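Local coordinates for protein proteasome chaperone 4 (Saccharomyces cerevisiae, PDB 2Z5B) that acts in 20S proteasome assembly as a heterodimer with IRC25, promoting formation of the alpha-ring, and also contributes to telomere length maintenance, at residues D93-M103 / P127-L138. Numbering follows the deposited sequence.
Sequences DDRIRDMARHM and PSMLVANHLYIL
Met99 and His134 meet at the centre of a helix-helix contact, where the first half of helix 94-111 runs beside helix 128-132 and the start of helix 134-149. Met99 is a knob in a hole formed by Leu130, His134, Ile137 and Leu138. With its CG trans to the backbone N (chi1 174°) and two further bends, its chain curls over one face of the His134 imidazole: CE makes a CH-pi contact offset toward the rim, 4.0 Å from the ring centroid, and SD a sulfur-aromatic one at 4.5 Å. CE also reaches Ile137 CD1 at 3.6 Å. Both His134 nitrogens are engaged: NE2 shares a hydrogen bond with His102 ND1 (2.8 Å, 161°), the rings rim to rim and nearly perpendicular, and ND1 is linked through a water to Arg95 O. The example illustrates knobs-into-holes packing with a polar histidine pair at its margin, on the mixed sheet of an alpha/beta fold, where Met99 and Leu130 touch Trp119 of strand 115-121. At the N-terminal ends of both segments, Pro127 CB sits over the centre of one face of the Arg95 guanidinium, 3.6 Å above its plane. Asp93 grips that group side-on in a salt bridge, OD1 taking NE and OD2 taking NH2; OD1 also accepts Arg95 N, the N-cap bond. Replacing Arg95, an alanine here is likely to leave Pro127 less covered and the Asp93 carboxylate without its salt-bridge mate.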
ATOM      1  N   ASP A  93     -13.598  -1.132  14.235  1.00 36.91           N
ATOM      2  CA  ASP A  93     -13.635   0.096  15.028  1.00 35.96           C
ATOM      3  C   ASP A  93     -14.113   1.288  14.196  1.00 35.58           C
ATOM      4  O   ASP A  93     -13.377   1.780  13.331  1.00 34.58           O
ATOM      5  CB  ASP A  93     -12.247   0.363  15.615  1.00 35.86           C
ATOM      6  CG  ASP A  93     -12.266   1.395  16.720  1.00 36.34           C
ATOM      7  OD1 ASP A  93     -13.168   2.252  16.726  1.00 35.81           O
ATOM      8  OD2 ASP A  93     -11.364   1.351  17.581  1.00 35.34           O
ATOM      9  N   ASP A  94     -15.343   1.750  14.451  1.00 35.17           N
ATOM     10  CA  ASP A  94     -15.919   2.923  13.752  1.00 35.35           C
ATOM     11  C   ASP A  94     -15.046   4.172  13.842  1.00 34.59           C
ATOM     12  O   ASP A  94     -15.029   4.977  12.920  1.00 34.21           O
ATOM     13  CB  ASP A  94     -17.297   3.312  14.324  1.00 35.99           C
ATOM     14  CG  ASP A  94     -18.344   2.218  14.193  1.00 39.06           C
ATOM     15  OD1 ASP A  94     -18.093   1.168  13.556  1.00 41.32           O
ATOM     16  OD2 ASP A  94     -19.455   2.427  14.742  1.00 41.65           O
ATOM     17  N   ARG A  95     -14.368   4.353  14.980  1.00 34.35           N
ATOM     18  CA  ARG A  95     -13.538   5.542  15.235  1.00 33.96           C
ATOM     19  C   ARG A  95     -12.353   5.613  14.263  1.00 33.28           C
ATOM     20  O   ARG A  95     -12.002   6.687  13.772  1.00 32.77           O
ATOM     21  CB  ARG A  95     -13.009   5.534  16.677  1.00 34.76           C
ATOM     22  CG  ARG A  95     -14.108   5.571  17.767  1.00 35.53           C
ATOM     23  CD  ARG A  95     -13.517   5.330  19.158  1.00 34.79           C
ATOM     24  NE  ARG A  95     -13.062   3.950  19.307  1.00 37.94           N
ATOM     25  CZ  ARG A  95     -12.529   3.433  20.413  1.00 41.13           C
ATOM     26  NH1 ARG A  95     -12.371   4.170  21.505  1.00 40.09           N
ATOM     27  NH2 ARG A  95     -12.148   2.164  20.420  1.00 42.22           N
ATOM     28  N   ILE A  96     -11.741   4.460  14.010  1.00 32.29           N
ATOM     29  CA  ILE A  96     -10.683   4.336  12.996  1.00 31.73           C
ATOM     30  C   ILE A  96     -11.268   4.418  11.581  1.00 31.27           C
ATOM     31  O   ILE A  96     -10.784   5.206  10.779  1.00 30.22           O
ATOM     32  CB  ILE A  96      -9.855   3.045  13.190  1.00 32.10           C
ATOM     33  CG1 ILE A  96      -9.163   3.081  14.562  1.00 31.46           C
ATOM     34  CG2 ILE A  96      -8.820   2.888  12.057  1.00 32.47           C
ATOM     35  CD1 ILE A  96      -8.601   1.752  15.028  1.00 33.25           C
ATOM     36  N   ARG A  97     -12.314   3.627  11.292  1.00 31.27           N
ATOM     37  CA  ARG A  97     -12.963   3.640   9.961  1.00 32.26           C
ATOM     38  C   ARG A  97     -13.436   5.013   9.504  1.00 31.82           C
ATOM     39  O   ARG A  97     -13.223   5.399   8.329  1.00 31.51           O
ATOM     40  CB  ARG A  97     -14.143   2.653   9.887  1.00 32.51           C
ATOM     41  CG  ARG A  97     -14.440   2.149   8.462  1.00 32.97           C
ATOM     42  CD  ARG A  97     -15.742   1.343   8.376  1.00 33.80           C
ATOM     43  NE  ARG A  97     -15.807   0.339   9.441  1.00 36.32           N
ATOM     44  CZ  ARG A  97     -16.566   0.432  10.528  1.00 38.46           C
ATOM     45  NH1 ARG A  97     -17.358   1.487  10.724  1.00 38.55           N
ATOM     46  NH2 ARG A  97     -16.515  -0.534  11.427  1.00 38.86           N
ATOM     47  N   ASP A  98     -14.101   5.739  10.411  1.00 31.84           N
ATOM     48  CA  ASP A  98     -14.546   7.123  10.139  1.00 31.66           C
ATOM     49  C   ASP A  98     -13.387   7.973   9.657  1.00 30.34           C
ATOM     50  O   ASP A  98     -13.495   8.677   8.656  1.00 29.47           O
ATOM     51  CB  ASP A  98     -15.176   7.784  11.382  1.00 31.15           C
ATOM     52  CG  ASP A  98     -16.589   7.284  11.663  1.00 35.88           C
ATOM     53  OD1 ASP A  98     -17.110   6.442  10.876  1.00 36.09           O
ATOM     54  OD2 ASP A  98     -17.163   7.719  12.692  1.00 37.45           O
ATOM     55  N   MET A  99     -12.270   7.908  10.381  1.00 29.96           N
ATOM     56  CA  MET A  99     -11.117   8.740  10.058  1.00 29.61           C
ATOM     57  C   MET A  99     -10.550   8.429   8.673  1.00 29.67           C
ATOM     58  O   MET A  99     -10.298   9.351   7.893  1.00 29.59           O
ATOM     59  CB  MET A  99     -10.016   8.586  11.108  1.00 29.57           C
ATOM     60  CG  MET A  99      -8.729   9.309  10.747  1.00 30.82           C
ATOM     61  SD  MET A  99      -8.988  11.082  10.513  1.00 35.80           S
ATOM     62  CE  MET A  99      -9.091  11.501  12.237  1.00 32.76           C
ATOM     63  N   ALA A 100     -10.336   7.138   8.403  1.00 28.99           N
ATOM     64  CA  ALA A 100      -9.757   6.675   7.134  1.00 28.99           C
ATOM     65  C   ALA A 100     -10.683   6.988   5.975  1.00 28.75           C
ATOM     66  O   ALA A 100     -10.234   7.412   4.911  1.00 28.87           O
ATOM     67  CB  ALA A 100      -9.486   5.178   7.196  1.00 29.41           C
ATOM     68  N   ARG A 101     -11.988   6.795   6.196  1.00 29.17           N
ATOM     69  CA  ARG A 101     -13.006   7.115   5.188  1.00 29.37           C
ATOM     70  C   ARG A 101     -13.014   8.589   4.871  1.00 28.87           C
ATOM     71  O   ARG A 101     -12.919   8.957   3.711  1.00 29.12           O
ATOM     72  CB  ARG A 101     -14.406   6.688   5.646  1.00 29.30           C
ATOM     73  CG  ARG A 101     -15.516   7.082   4.661  1.00 31.86           C
ATOM     74  CD  ARG A 101     -16.848   6.467   5.111  1.00 34.61           C
ATOM     75  NE  ARG A 101     -17.174   6.776   6.518  1.00 38.28           N
ATOM     76  CZ  ARG A 101     -17.803   7.869   6.947  1.00 38.27           C
ATOM     77  NH1 ARG A 101     -18.200   8.824   6.104  1.00 38.40           N
ATOM     78  NH2 ARG A 101     -18.041   8.011   8.239  1.00 39.38           N
ATOM     79  N   HIS A 102     -13.141   9.426   5.904  1.00 29.24           N
ATOM     80  CA  HIS A 102     -13.123  10.878   5.723  1.00 29.08           C
ATOM     81  C   HIS A 102     -11.849  11.363   5.065  1.00 28.96           C
ATOM     82  O   HIS A 102     -11.901  12.187   4.151  1.00 29.04           O
ATOM     83  CB  HIS A 102     -13.308  11.610   7.050  1.00 29.83           C
ATOM     84  CG  HIS A 102     -14.712  11.567   7.570  1.00 30.59           C
ATOM     85  ND1 HIS A 102     -15.004  11.537   8.912  1.00 32.20           N
ATOM     86  CD2 HIS A 102     -15.903  11.538   6.923  1.00 33.04           C
ATOM     87  CE1 HIS A 102     -16.315  11.483   9.080  1.00 33.62           C
ATOM     88  NE2 HIS A 102     -16.885  11.485   7.888  1.00 34.59           N
ATOM     89  N   MET A 103     -10.710  10.858   5.544  1.00 28.02           N
ATOM     90  CA  MET A 103      -9.419  11.236   4.974  1.00 27.98           C
ATOM     91  C   MET A 103      -9.350  10.970   3.487  1.00 27.63           C
ATOM     92  O   MET A 103      -9.061  11.869   2.714  1.00 28.18           O
ATOM     93  CB  MET A 103      -8.264  10.535   5.698  1.00 27.89           C
ATOM     94  CG  MET A 103      -6.891  11.087   5.342  1.00 27.60           C
ATOM     95  SD  MET A 103      -6.635  12.770   5.927  1.00 33.59           S
ATOM     96  CE  MET A 103      -6.327  12.444   7.661  1.00 30.04           C
ATOM     97  N   PRO A 127      -8.143   4.998  20.346  1.00 31.87           N
ATOM     98  CA  PRO A 127      -8.842   5.663  19.231  1.00 32.49           C
ATOM     99  C   PRO A 127      -9.853   6.784  19.590  1.00 33.71           C
ATOM    100  O   PRO A 127     -10.290   7.501  18.689  1.00 32.90           O
ATOM    101  CB  PRO A 127      -9.543   4.511  18.504  1.00 32.55           C
ATOM    102  CG  PRO A 127      -8.804   3.290  18.899  1.00 32.22           C
ATOM    103  CD  PRO A 127      -8.402   3.551  20.351  1.00 31.70           C
ATOM    104  N   SER A 128     -10.211   6.953  20.868  1.00 34.99           N
ATOM    105  CA  SER A 128     -10.966   8.159  21.280  1.00 37.06           C
ATOM    106  C   SER A 128     -10.259   9.465  20.910  1.00 38.01           C
ATOM    107  O   SER A 128     -10.919  10.499  20.716  1.00 38.51           O
ATOM    108  CB  SER A 128     -11.320   8.147  22.778  1.00 37.15           C
ATOM    109  OG  SER A 128     -10.268   8.706  23.567  1.00 40.83           O
ATOM    110  N   MET A 129      -8.926   9.415  20.830  1.00 39.29           N
ATOM    111  CA  MET A 129      -8.097  10.528  20.351  1.00 41.26           C
ATOM    112  C   MET A 129      -8.430  10.941  18.908  1.00 39.93           C
ATOM    113  O   MET A 129      -8.322  12.106  18.555  1.00 39.89           O
ATOM    114  CB  MET A 129      -6.614  10.148  20.422  1.00 41.40           C
ATOM    115  CG  MET A 129      -5.780  10.841  21.493  1.00 43.56           C
ATOM    116  SD  MET A 129      -4.025  10.976  20.987  1.00 46.45           S
ATOM    117  CE  MET A 129      -3.256  10.459  22.525  1.00 45.84           C
ATOM    118  N   LEU A 130      -8.812   9.976  18.075  1.00 39.74           N
ATOM    119  CA  LEU A 130      -9.193  10.263  16.681  1.00 39.20           C
ATOM    120  C   LEU A 130     -10.507  11.038  16.655  1.00 39.64           C
ATOM    121  O   LEU A 130     -10.678  11.955  15.856  1.00 39.31           O
ATOM    122  CB  LEU A 130      -9.323   8.968  15.865  1.00 39.04           C
ATOM    123  CG  LEU A 130      -8.023   8.288  15.379  1.00 39.24           C
ATOM    124  CD1 LEU A 130      -7.299   7.587  16.516  1.00 37.67           C
ATOM    125  CD2 LEU A 130      -8.321   7.286  14.282  1.00 38.93           C
ATOM    126  N   VAL A 131     -11.416  10.675  17.558  1.00 39.38           N
ATOM    127  CA  VAL A 131     -12.714  11.351  17.692  1.00 40.05           C
ATOM    128  C   VAL A 131     -12.518  12.783  18.174  1.00 39.88           C
ATOM    129  O   VAL A 131     -13.063  13.721  17.594  1.00 39.91           O
ATOM    130  CB  VAL A 131     -13.645  10.570  18.649  1.00 40.25           C
ATOM    131  CG1 VAL A 131     -14.999  11.265  18.795  1.00 42.01           C
ATOM    132  CG2 VAL A 131     -13.825   9.151  18.143  1.00 40.57           C
ATOM    133  N   ALA A 132     -11.695  12.946  19.207  1.00 39.69           N
ATOM    134  CA  ALA A 132     -11.480  14.241  19.852  1.00 39.36           C
ATOM    135  C   ALA A 132     -10.738  15.225  18.951  1.00 39.35           C
ATOM    136  O   ALA A 132     -10.941  16.443  19.052  1.00 39.89           O
ATOM    137  CB  ALA A 132     -10.715  14.044  21.156  1.00 39.70           C
ATOM    138  N   ASN A 133      -9.878  14.690  18.084  1.00 38.05           N
ATOM    139  CA  ASN A 133      -9.019  15.496  17.226  1.00 37.27           C
ATOM    140  C   ASN A 133      -9.388  15.314  15.744  1.00 36.45           C
ATOM    141  O   ASN A 133      -8.636  15.700  14.840  1.00 36.92           O
ATOM    142  CB  ASN A 133      -7.538  15.160  17.507  1.00 37.42           C
ATOM    143  CG  ASN A 133      -7.139  15.417  18.974  1.00 38.49           C
ATOM    144  OD1 ASN A 133      -7.044  14.486  19.794  1.00 37.08           O
ATOM    145  ND2 ASN A 133      -6.896  16.678  19.298  1.00 36.86           N
ATOM    146  N   HIS A 134     -10.569  14.749  15.507  1.00 35.10           N
ATOM    147  CA  HIS A 134     -11.005  14.370  14.160  1.00 34.17           C
ATOM    148  C   HIS A 134     -10.778  15.468  13.113  1.00 33.61           C
ATOM    149  O   HIS A 134     -10.063  15.241  12.132  1.00 32.92           O
ATOM    150  CB  HIS A 134     -12.466  13.872  14.170  1.00 33.54           C
ATOM    151  CG  HIS A 134     -12.805  12.987  13.007  1.00 33.56           C
ATOM    152  ND1 HIS A 134     -12.705  11.615  13.058  1.00 30.43           N
ATOM    153  CD2 HIS A 134     -13.236  13.285  11.761  1.00 32.02           C
ATOM    154  CE1 HIS A 134     -13.056  11.107  11.892  1.00 32.05           C
ATOM    155  NE2 HIS A 134     -13.382  12.098  11.087  1.00 31.01           N
ATOM    156  N   LEU A 135     -11.359  16.649  13.328  1.00 33.23           N
ATOM    157  CA  LEU A 135     -11.263  17.767  12.371  1.00 33.80           C
ATOM    158  C   LEU A 135      -9.829  18.290  12.223  1.00 33.22           C
ATOM    159  O   LEU A 135      -9.393  18.609  11.120  1.00 33.37           O
ATOM    160  CB  LEU A 135     -12.202  18.927  12.780  1.00 34.12           C
ATOM    161  CG  LEU A 135     -12.155  20.217  11.948  1.00 34.69           C
ATOM    162  CD1 LEU A 135     -12.946  20.078  10.658  1.00 37.14           C
ATOM    163  CD2 LEU A 135     -12.684  21.454  12.732  1.00 35.46           C
ATOM    164  N   TYR A 136      -9.123  18.415  13.341  1.00 32.94           N
ATOM    165  CA  TYR A 136      -7.712  18.814  13.332  1.00 32.94           C
ATOM    166  C   TYR A 136      -6.883  17.897  12.436  1.00 32.33           C
ATOM    167  O   TYR A 136      -6.081  18.369  11.637  1.00 31.94           O
ATOM    168  CB  TYR A 136      -7.145  18.768  14.746  1.00 33.93           C
ATOM    169  CG  TYR A 136      -5.669  19.045  14.828  1.00 35.80           C
ATOM    170  CD1 TYR A 136      -5.183  20.354  14.781  1.00 36.93           C
ATOM    171  CD2 TYR A 136      -4.755  18.007  14.970  1.00 36.74           C
ATOM    172  CE1 TYR A 136      -3.821  20.622  14.865  1.00 37.25           C
ATOM    173  CE2 TYR A 136      -3.399  18.262  15.045  1.00 36.51           C
ATOM    174  CZ  TYR A 136      -2.939  19.573  15.004  1.00 36.36           C
ATOM    175  OH  TYR A 136      -1.594  19.827  15.085  1.00 36.15           O
ATOM    176  N   ILE A 137      -7.062  16.585  12.586  1.00 31.93           N
ATOM    177  CA  ILE A 137      -6.223  15.635  11.850  1.00 31.43           C
ATOM    178  C   ILE A 137      -6.471  15.786  10.345  1.00 31.60           C
ATOM    179  O   ILE A 137      -5.534  15.878   9.553  1.00 31.34           O
ATOM    180  CB  ILE A 137      -6.440  14.176  12.316  1.00 31.25           C
ATOM    181  CG1 ILE A 137      -5.955  13.981  13.761  1.00 31.04           C
ATOM    182  CG2 ILE A 137      -5.717  13.198  11.392  1.00 32.08           C
ATOM    183  CD1 ILE A 137      -6.435  12.699  14.421  1.00 30.47           C
ATOM    184  N   LEU A 138      -7.743  15.818   9.953  1.00 31.14           N
ATOM    185  CA  LEU A 138      -8.082  16.019   8.550  1.00 31.31           C
ATOM    186  C   LEU A 138      -7.498  17.306   7.951  1.00 32.05           C
ATOM    187  O   LEU A 138      -6.850  17.260   6.897  1.00 31.45           O
ATOM    188  CB  LEU A 138      -9.600  15.952   8.342  1.00 30.78           C
ATOM    189  CG  LEU A 138     -10.303  14.658   8.735  1.00 30.90           C
ATOM    190  CD1 LEU A 138     -11.833  14.874   8.831  1.00 30.92           C
ATOM    191  CD2 LEU A 138      -9.984  13.529   7.746  1.00 29.73           C
TER
HETATM  192  O   HOH W   1     -12.895   9.226  14.490  1.00 33.23           O